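Local atomic coordinates of hypothetical protein TM1553 (Thermotoga maritima, PDB entry 1VRM), a protein that probably acts as an ApbE-family flavin transferase, which in relatives attaches the FMN part of FAD covalently to target proteins. Residues 56-61 and 80-85; 69-74 and 158-163; 108-113 and 133-138. All blocks are in the same frame, centred on the assembly; numbering follows the deposited sequence.

Contact 1 of 3, residues 56-61 and 80-85; sequences TYKFSF and EVDEET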
# COMPACT_ATOMS: atom_id res chain seq x y z
N THR A 56 -4.22 -8.63 -8.22
CA THR A 56 -2.80 -8.95 -8.26
C THR A 56 -2.27 -8.98 -9.70
O THR A 56 -1.20 -8.41 -9.98
CB THR A 56 -2.48 -10.31 -7.58
OG1 THR A 56 -2.89 -10.26 -6.20
CG2 THR A 56 -1.00 -10.59 -7.60
N TYR A 57 -3.02 -9.65 -10.57
CA TYR A 57 -2.56 -9.82 -11.95
C TYR A 57 -2.88 -8.61 -12.82
O TYR A 57 -2.07 -8.21 -13.68
CB TYR A 57 -3.12 -11.10 -12.55
CG TYR A 57 -2.65 -12.30 -11.72
CD1 TYR A 57 -1.29 -12.44 -11.41
CD2 TYR A 57 -3.54 -13.20 -11.20
CE1 TYR A 57 -0.84 -13.49 -10.62
CE2 TYR A 57 -3.10 -14.25 -10.40
CZ TYR A 57 -1.75 -14.38 -10.12
OH TYR A 57 -1.29 -15.43 -9.33
N LYS A 58 -4.03 -7.99 -12.58
CA LYS A 58 -4.46 -6.89 -13.41
C LYS A 58 -3.58 -5.67 -13.27
O LYS A 58 -3.39 -4.91 -14.25
CB LYS A 58 -5.91 -6.51 -13.10
CG LYS A 58 -6.44 -5.37 -13.93
CD LYS A 58 -7.92 -5.19 -13.80
CE LYS A 58 -8.40 -3.98 -14.59
NZ LYS A 58 -9.87 -3.83 -14.50
N PHE A 59 -3.09 -5.45 -12.05
CA PHE A 59 -2.30 -4.26 -11.75
C PHE A 59 -0.82 -4.57 -11.53
O PHE A 59 -0.08 -3.73 -11.06
CB PHE A 59 -2.95 -3.49 -10.61
CG PHE A 59 -4.31 -2.99 -10.96
CD1 PHE A 59 -4.49 -2.04 -11.93
CD2 PHE A 59 -5.46 -3.55 -10.41
CE1 PHE A 59 -5.78 -1.62 -12.27
CE2 PHE A 59 -6.74 -3.12 -10.77
CZ PHE A 59 -6.87 -2.15 -11.69
N SER A 60 -0.37 -5.76 -11.93
CA SER A 60 0.99 -6.21 -11.78
C SER A 60 1.97 -5.43 -12.63
O SER A 60 1.63 -4.98 -13.73
CB SER A 60 1.10 -7.69 -12.22
OG SER A 60 2.44 -8.13 -12.23
N PHE A 61 3.19 -5.26 -12.14
CA PHE A 61 4.21 -4.60 -12.96
C PHE A 61 4.68 -5.55 -14.04
O PHE A 61 5.17 -5.11 -15.07
CB PHE A 61 5.38 -4.14 -12.09
CG PHE A 61 6.32 -3.19 -12.77
CD1 PHE A 61 6.06 -1.83 -12.77
CD2 PHE A 61 7.47 -3.64 -13.40
CE1 PHE A 61 6.96 -0.93 -13.39
CE2 PHE A 61 8.35 -2.74 -14.03
CZ PHE A 61 8.06 -1.39 -14.01
N GLU A 80 -6.27 3.23 -24.27
CA GLU A 80 -7.63 3.05 -23.76
C GLU A 80 -7.60 2.06 -22.62
O GLU A 80 -6.97 1.00 -22.69
CB GLU A 80 -8.56 2.55 -24.84
CG GLU A 80 -8.81 3.61 -25.88
CD GLU A 80 -9.47 3.08 -27.16
OE1 GLU A 80 -10.16 2.02 -27.10
OE2 GLU A 80 -9.31 3.74 -28.21
N VAL A 81 -8.23 2.46 -21.53
CA VAL A 81 -8.37 1.58 -20.37
C VAL A 81 -9.82 1.55 -19.87
O VAL A 81 -10.66 2.39 -20.21
CB VAL A 81 -7.43 2.02 -19.23
CG1 VAL A 81 -5.96 2.03 -19.72
CG2 VAL A 81 -7.82 3.37 -18.67
N ASP A 82 -10.08 0.55 -19.03
CA ASP A 82 -11.36 0.35 -18.40
C ASP A 82 -11.52 1.31 -17.21
O ASP A 82 -10.55 1.89 -16.70
CB ASP A 82 -11.45 -1.11 -17.94
CG ASP A 82 -10.37 -1.44 -16.93
OD1 ASP A 82 -9.18 -1.65 -17.33
OD2 ASP A 82 -10.70 -1.38 -15.73
N GLU A 83 -12.76 1.45 -16.71
CA GLU A 83 -13.10 2.38 -15.65
C GLU A 83 -12.39 2.08 -14.36
O GLU A 83 -11.98 2.98 -13.67
CB GLU A 83 -14.63 2.37 -15.44
CG GLU A 83 -15.13 3.43 -14.47
N GLU A 84 -12.26 0.81 -14.02
CA GLU A 84 -11.56 0.45 -12.78
C GLU A 84 -10.11 0.95 -12.79
O GLU A 84 -9.60 1.57 -11.84
CB GLU A 84 -11.59 -1.07 -12.55
CG GLU A 84 -10.94 -1.45 -11.21
CD GLU A 84 -10.81 -2.95 -10.95
OE1 GLU A 84 -10.61 -3.71 -11.94
OE2 GLU A 84 -10.87 -3.32 -9.75
N THR A 85 -9.45 0.63 -13.87
CA THR A 85 -8.06 1.00 -14.02
C THR A 85 -7.94 2.54 -14.00
O THR A 85 -7.06 3.12 -13.32
CB THR A 85 -7.59 0.51 -15.35
OG1 THR A 85 -7.65 -0.91 -15.35
CG2 THR A 85 -6.16 0.92 -15.61
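Phe-59 and Thr-85 bring the two backbones closest, yet their CA atoms are still 8.1 Å apart, so the contact is made by side chains. Residues 56-61 carry the C-terminal end of helix 41-58, the helical conformation breaking off at Phe-59; residues 80-85 lead into helix 83-98 with Asp-82 at the N-cap. There Asp-82 OD2 accepts from Thr-85 N at 3.0 Å (N-H...O angle 163°) and Asp-82 OD1 from Thr-85 OG1 at 2.6 Å, so one residue grips both carboxylate oxygens and fixes the group. Lys-58 reaches over from the other helix as a fully extended chain, its CG anti to the backbone N (chi1 180°), which carries NZ in between two acids. Lys-58 NZ bonds Asp-82 OD2 at 2.9 Å from above the carboxylate plane, on the face opposite to Thr-85 N. It also bonds Glu-84 OE1 at 2.7 Å on the anti lone pair, completing a salt-bridge network. Lower down, Lys-58 CE lies 3.3 Å from Thr-85 OG1, while Lys-58 CG covers the centre of one face of the Phe-59 ring. That ring turns its edge to Glu-84 OE1, the ring and carboxylate planes being 80° apart. With Asp-82 replaced by an alanine, Thr-85 N is likely to lose its cap and Lys-58 to keep a single carboxylate partner among the two acids. Glu-84 has further ties, OE1 to Arg-54 and OE2 to Tyr-169 OH. Beside the network, Phe-59 packs on Val-67 and Val-68 of helix 67-72 and on Leu-88 of helix 83-98, joining three consecutive helices.

Contact 2 of 3, residues 69-74 and 158-163; sequences KKINDH and VKIDLG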
# COMPACT_ATOMS: atom_id res chain seq x y z
N LYS A 69 1.08 -3.08 -16.94
CA LYS A 69 2.15 -3.47 -17.85
C LYS A 69 1.78 -2.99 -19.25
O LYS A 69 2.66 -2.46 -19.97
CB LYS A 69 2.39 -4.96 -17.84
CG LYS A 69 3.55 -5.40 -18.71
CD LYS A 69 3.98 -6.79 -18.35
CE LYS A 69 4.78 -7.41 -19.46
NZ LYS A 69 5.96 -6.61 -19.74
N LYS A 70 0.52 -3.12 -19.64
CA LYS A 70 0.10 -2.62 -20.98
C LYS A 70 0.41 -1.14 -21.14
O LYS A 70 1.02 -0.74 -22.12
CB LYS A 70 -1.39 -2.85 -21.23
CG LYS A 70 -1.91 -2.36 -22.57
CD LYS A 70 -3.41 -2.60 -22.61
CE LYS A 70 -4.08 -1.90 -23.72
NZ LYS A 70 -5.47 -2.48 -23.82
N ILE A 71 0.06 -0.32 -20.15
CA ILE A 71 0.36 1.09 -20.24
C ILE A 71 1.89 1.30 -20.26
O ILE A 71 2.44 2.01 -21.15
CB ILE A 71 -0.23 1.89 -19.05
CG1 ILE A 71 -1.77 1.89 -19.09
CG2 ILE A 71 0.34 3.33 -19.05
CD1 ILE A 71 -2.43 2.18 -17.76
N ASN A 72 2.60 0.65 -19.36
CA ASN A 72 4.08 0.79 -19.25
C ASN A 72 4.83 0.40 -20.51
O ASN A 72 5.92 0.94 -20.80
CB ASN A 72 4.63 0.05 -18.06
CG ASN A 72 4.22 0.70 -16.73
OD1 ASN A 72 3.82 1.88 -16.70
ND2 ASN A 72 4.39 -0.04 -15.64
N ASP A 73 4.27 -0.59 -21.20
CA ASP A 73 4.87 -1.12 -22.41
C ASP A 73 4.41 -0.36 -23.67
O ASP A 73 4.82 -0.72 -24.78
CB ASP A 73 4.54 -2.61 -22.55
CG ASP A 73 5.34 -3.49 -21.58
OD1 ASP A 73 6.32 -2.99 -20.96
OD2 ASP A 73 4.99 -4.69 -21.51
N HIS A 74 3.57 0.67 -23.48
CA HIS A 74 3.10 1.49 -24.57
C HIS A 74 3.34 2.98 -24.26
O HIS A 74 2.38 3.74 -24.12
CB HIS A 74 1.63 1.21 -24.84
CG HIS A 74 1.40 -0.12 -25.45
ND1 HIS A 74 1.24 -1.26 -24.70
CD2 HIS A 74 1.36 -0.52 -26.75
CE1 HIS A 74 1.11 -2.31 -25.50
NE2 HIS A 74 1.19 -1.88 -26.75
N VAL A 158 8.09 7.38 -18.18
CA VAL A 158 7.74 6.93 -16.83
C VAL A 158 7.01 5.59 -16.90
O VAL A 158 6.36 5.25 -17.90
CB VAL A 158 6.95 7.91 -15.98
CG1 VAL A 158 7.63 9.24 -15.81
CG2 VAL A 158 5.57 8.08 -16.50
N LYS A 159 7.11 4.84 -15.81
CA LYS A 159 6.37 3.63 -15.64
C LYS A 159 5.64 3.68 -14.29
O LYS A 159 6.19 4.11 -13.27
CB LYS A 159 7.26 2.41 -15.68
CG LYS A 159 7.87 2.17 -17.09
CD LYS A 159 8.54 0.83 -17.15
CE LYS A 159 8.86 0.33 -18.56
NZ LYS A 159 9.46 -1.09 -18.61
N ILE A 160 4.40 3.22 -14.31
CA ILE A 160 3.50 3.22 -13.13
C ILE A 160 3.74 1.94 -12.36
O ILE A 160 3.83 0.85 -12.94
CB ILE A 160 2.04 3.27 -13.62
CG1 ILE A 160 1.76 4.62 -14.32
CG2 ILE A 160 1.10 2.95 -12.51
CD1 ILE A 160 0.48 4.68 -15.11
N ASP A 161 3.83 2.04 -11.05
CA ASP A 161 3.84 0.87 -10.17
C ASP A 161 2.85 1.19 -9.04
O ASP A 161 2.98 2.24 -8.39
CB ASP A 161 5.20 0.55 -9.54
CG ASP A 161 5.11 -0.72 -8.65
OD1 ASP A 161 5.22 -1.86 -9.16
OD2 ASP A 161 4.84 -0.57 -7.44
N LEU A 162 1.87 0.31 -8.85
CA LEU A 162 0.77 0.53 -7.88
C LEU A 162 0.97 -0.24 -6.57
O LEU A 162 0.04 -0.34 -5.76
CB LEU A 162 -0.59 0.18 -8.52
CG LEU A 162 -1.01 1.06 -9.70
CD1 LEU A 162 -2.37 0.78 -10.27
CD2 LEU A 162 -0.96 2.55 -9.32
N GLY A 163 2.18 -0.73 -6.31
CA GLY A 163 2.40 -1.56 -5.16
C GLY A 163 2.17 -0.80 -3.85
O GLY A 163 1.95 -1.42 -2.79
O HOH W 1 6.88 3.79 -20.24
O HOH W 2 7.14 -2.88 -18.30
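Asn-72 faces Ile-160 because its CG stands anti to the carbonyl carbon (chi1 -69°), which points the amide away from helix 67-72, its OD1 and ND2 toward the backbone of the passing chain. Both ends of that amide then grip the backbone of one residue. Ile-160 N donates to Asn-72 OD1 at 2.8 Å, somewhat tilted from the carbonyl plane, and Asn-72 ND2 donates to Ile-160 O at 2.9 Å. The second bond is nearly straight (173°) and lies both in the amide plane and on a carbonyl lone pair. Two bonds of opposite direction fix the rotation of this buried amide and give both OD1 and ND2 a partner, much as a neighbouring strand would. Lys-159 crosses Asn-72 at a slant, its CB 3.6 Å from Asn-72 OD1. Its extended chain takes NZ to a salt bridge with Glu-112 and to a water that in turn donates to Asp-73 OD1; Lys-159 NZ and Asp-73 OD1 are themselves 4.4 Å apart. A second water donates to Asn-72 O at 3.1 Å and to Val-158 O at 2.8 Å. On the apolar side Ile-71 CG2 meets Ile-160 CD1 at 4.2 Å. The pair of bonds thus fastens the irregular chain between strand 151-154 and helix 166-181 to helix 67-72, with Ile-71 resting on Ile-89 of helix 83-98 and Lys-159 on Arg-109 of helix 108-114.

Contact 3 of 3, residues 108-113 and 133-138; sequences GRLLEL and EALKHT
Arg-109 and His-137 set their flat groups almost parallel, the guanidinium and imidazole planes only 4° apart, but displaced so that His-137 CB, 3.6 Å from Arg-109 NH1, lies over one face of the guanidinium. The pair caps a packing of helix 108-114 against the C-terminal part of helix 128-135 and the type I beta turn from Leu-135 to Thr-138. Over the centre of one face of the imidazole sits Lys-136 CB. The ring's two nitrogens are both bonded: His-137 NE2 donates to Glu-133 OE2 at 2.6 Å, a His-carboxylate pair with the acid slightly tilted from the ring plane, and ND1 pairs with Asn-156 O. Arg-109 folds back toward His-137 by bending at chi2 (-71°) and chi3 (-63°), a fold that also brings NH1 to Gly-157 O. Beneath this polar layer the apolar interface centres on Ala-134, the CA atoms of Leu-110 and Ala-134 being 6.1 Å apart. Ala-134 CB touches Leu-110 CD2 at 3.7 Å and also packs on Leu-113 CD2 at 3.9 Å. The other branch of Leu-110, CD1, meets Leu-135 CD2 at 4.0 Å and borders the Thr-138 hydroxyl. Waters serve the amides of the first turn of helix 108-114, one joining Arg-109 N to His-137 O. Thr-138 OG1 gives its proton to Ala-134 O and accepts one, at 2.7 Å, from the water that accepts from Leu-110 N.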
# COMPACT_ATOMS: atom_id res chain seq x y z
N GLY A 108 8.15 3.40 -11.04
CA GLY A 108 8.40 2.19 -11.77
C GLY A 108 9.79 2.10 -12.38
O GLY A 108 10.45 1.08 -12.30
N ARG A 109 10.26 3.17 -13.07
CA ARG A 109 11.57 3.12 -13.67
C ARG A 109 12.68 2.90 -12.63
O ARG A 109 13.66 2.21 -12.88
CB ARG A 109 11.90 4.36 -14.52
CG ARG A 109 11.09 4.49 -15.79
CD ARG A 109 11.42 3.52 -16.86
NE ARG A 109 12.79 3.69 -17.31
CZ ARG A 109 13.20 4.55 -18.27
NH1 ARG A 109 12.34 5.33 -18.88
NH2 ARG A 109 14.48 4.57 -18.63
N LEU A 110 12.54 3.54 -11.47
CA LEU A 110 13.52 3.36 -10.41
C LEU A 110 13.46 1.94 -9.81
O LEU A 110 14.51 1.32 -9.60
CB LEU A 110 13.32 4.41 -9.30
CG LEU A 110 13.80 5.81 -9.63
CD1 LEU A 110 13.13 6.77 -8.69
CD2 LEU A 110 15.33 5.90 -9.53
N LEU A 111 12.26 1.43 -9.58
CA LEU A 111 12.12 0.04 -9.03
C LEU A 111 12.77 -0.93 -10.00
O LEU A 111 13.47 -1.85 -9.61
CB LEU A 111 10.68 -0.30 -8.76
CG LEU A 111 10.09 0.53 -7.62
CD1 LEU A 111 8.62 0.33 -7.58
CD2 LEU A 111 10.69 0.15 -6.30
N GLU A 112 12.59 -0.69 -11.29
CA GLU A 112 13.13 -1.59 -12.31
C GLU A 112 14.69 -1.54 -12.30
O GLU A 112 15.41 -2.55 -12.33
CB GLU A 112 12.50 -1.13 -13.62
CG GLU A 112 12.64 -1.97 -14.77
CD GLU A 112 12.01 -1.27 -15.98
OE1 GLU A 112 12.41 -0.14 -16.30
OE2 GLU A 112 11.14 -1.88 -16.59
N LEU A 113 15.22 -0.34 -12.12
CA LEU A 113 16.64 -0.13 -12.07
C LEU A 113 17.29 -0.83 -10.89
O LEU A 113 18.31 -1.46 -11.01
CB LEU A 113 16.91 1.36 -12.00
CG LEU A 113 18.31 1.89 -12.26
CD1 LEU A 113 18.64 1.74 -13.77
CD2 LEU A 113 18.40 3.34 -11.76
N GLU A 133 19.79 9.83 -13.80
CA GLU A 133 19.12 9.75 -15.07
C GLU A 133 17.71 9.19 -14.89
O GLU A 133 16.76 9.70 -15.50
CB GLU A 133 19.91 8.88 -16.03
CG GLU A 133 19.17 8.61 -17.36
CD GLU A 133 18.94 9.84 -18.20
OE1 GLU A 133 19.72 10.81 -18.12
OE2 GLU A 133 17.91 9.87 -18.93
N ALA A 134 17.53 8.16 -14.09
CA ALA A 134 16.20 7.60 -13.91
C ALA A 134 15.20 8.57 -13.28
O ALA A 134 13.99 8.49 -13.51
CB ALA A 134 16.25 6.31 -13.08
N LEU A 135 15.70 9.53 -12.49
CA LEU A 135 14.81 10.57 -11.90
C LEU A 135 14.17 11.45 -12.97
O LEU A 135 13.07 11.96 -12.77
CB LEU A 135 15.58 11.46 -10.92
CG LEU A 135 15.85 10.81 -9.56
CD1 LEU A 135 16.74 11.75 -8.79
CD2 LEU A 135 14.55 10.52 -8.82
N LYS A 136 14.82 11.59 -14.13
CA LYS A 136 14.21 12.31 -15.26
C LYS A 136 13.01 11.54 -15.81
O LYS A 136 12.21 12.09 -16.57
CB LYS A 136 15.19 12.51 -16.40
CG LYS A 136 16.47 13.19 -16.01
CD LYS A 136 17.30 13.51 -17.22
CE LYS A 136 18.54 14.33 -16.88
NZ LYS A 136 19.51 13.50 -16.14
N HIS A 137 12.96 10.26 -15.50
CA HIS A 137 11.88 9.36 -15.94
C HIS A 137 11.04 8.90 -14.77
O HIS A 137 10.56 7.75 -14.76
CB HIS A 137 12.48 8.20 -16.70
CG HIS A 137 13.53 8.64 -17.66
ND1 HIS A 137 13.26 9.56 -18.66
CD2 HIS A 137 14.86 8.41 -17.69
CE1 HIS A 137 14.40 9.86 -19.27
NE2 HIS A 137 15.38 9.16 -18.71
N THR A 138 10.83 9.84 -13.84
CA THR A 138 10.06 9.63 -12.60
C THR A 138 9.25 10.89 -12.40
O THR A 138 9.75 11.95 -12.70
CB THR A 138 11.02 9.48 -11.41
OG1 THR A 138 11.91 8.38 -11.68
CG2 THR A 138 10.28 9.23 -10.09
O HOH W 3 8.94 5.84 -13.75
O HOH W 4 10.84 5.88 -11.32

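Contact 2 is the middle member, its centre 10 Å from that of contact 1 and 12 Å from that of contact 3, while the centres of contacts 1 and 3 are 21 Å apart. Phe-61, just beyond the helix end of contact 1, bridges all three: Phe-61 CE1 is 3.5 Å from Asn-72 ND2 and 3.8 Å from Gly-108 CA. Contacts 2 and 3 are tied more strongly, by the salt bridge Lys-159 NZ to Glu-112 OE2 at 2.7 Å and a probable hydrogen bond from Gly-108 N to Lys-159 O at 3.1 Å. A bound methylpentanediol, probably from the crystallisation liquor, lies about 3 Å from the side chains of Lys-159 and Arg-109, and an unidentified ligand, probably also from the liquor, is hydrogen-bonded to Asp-161 OD2; neither proves a functional pocket.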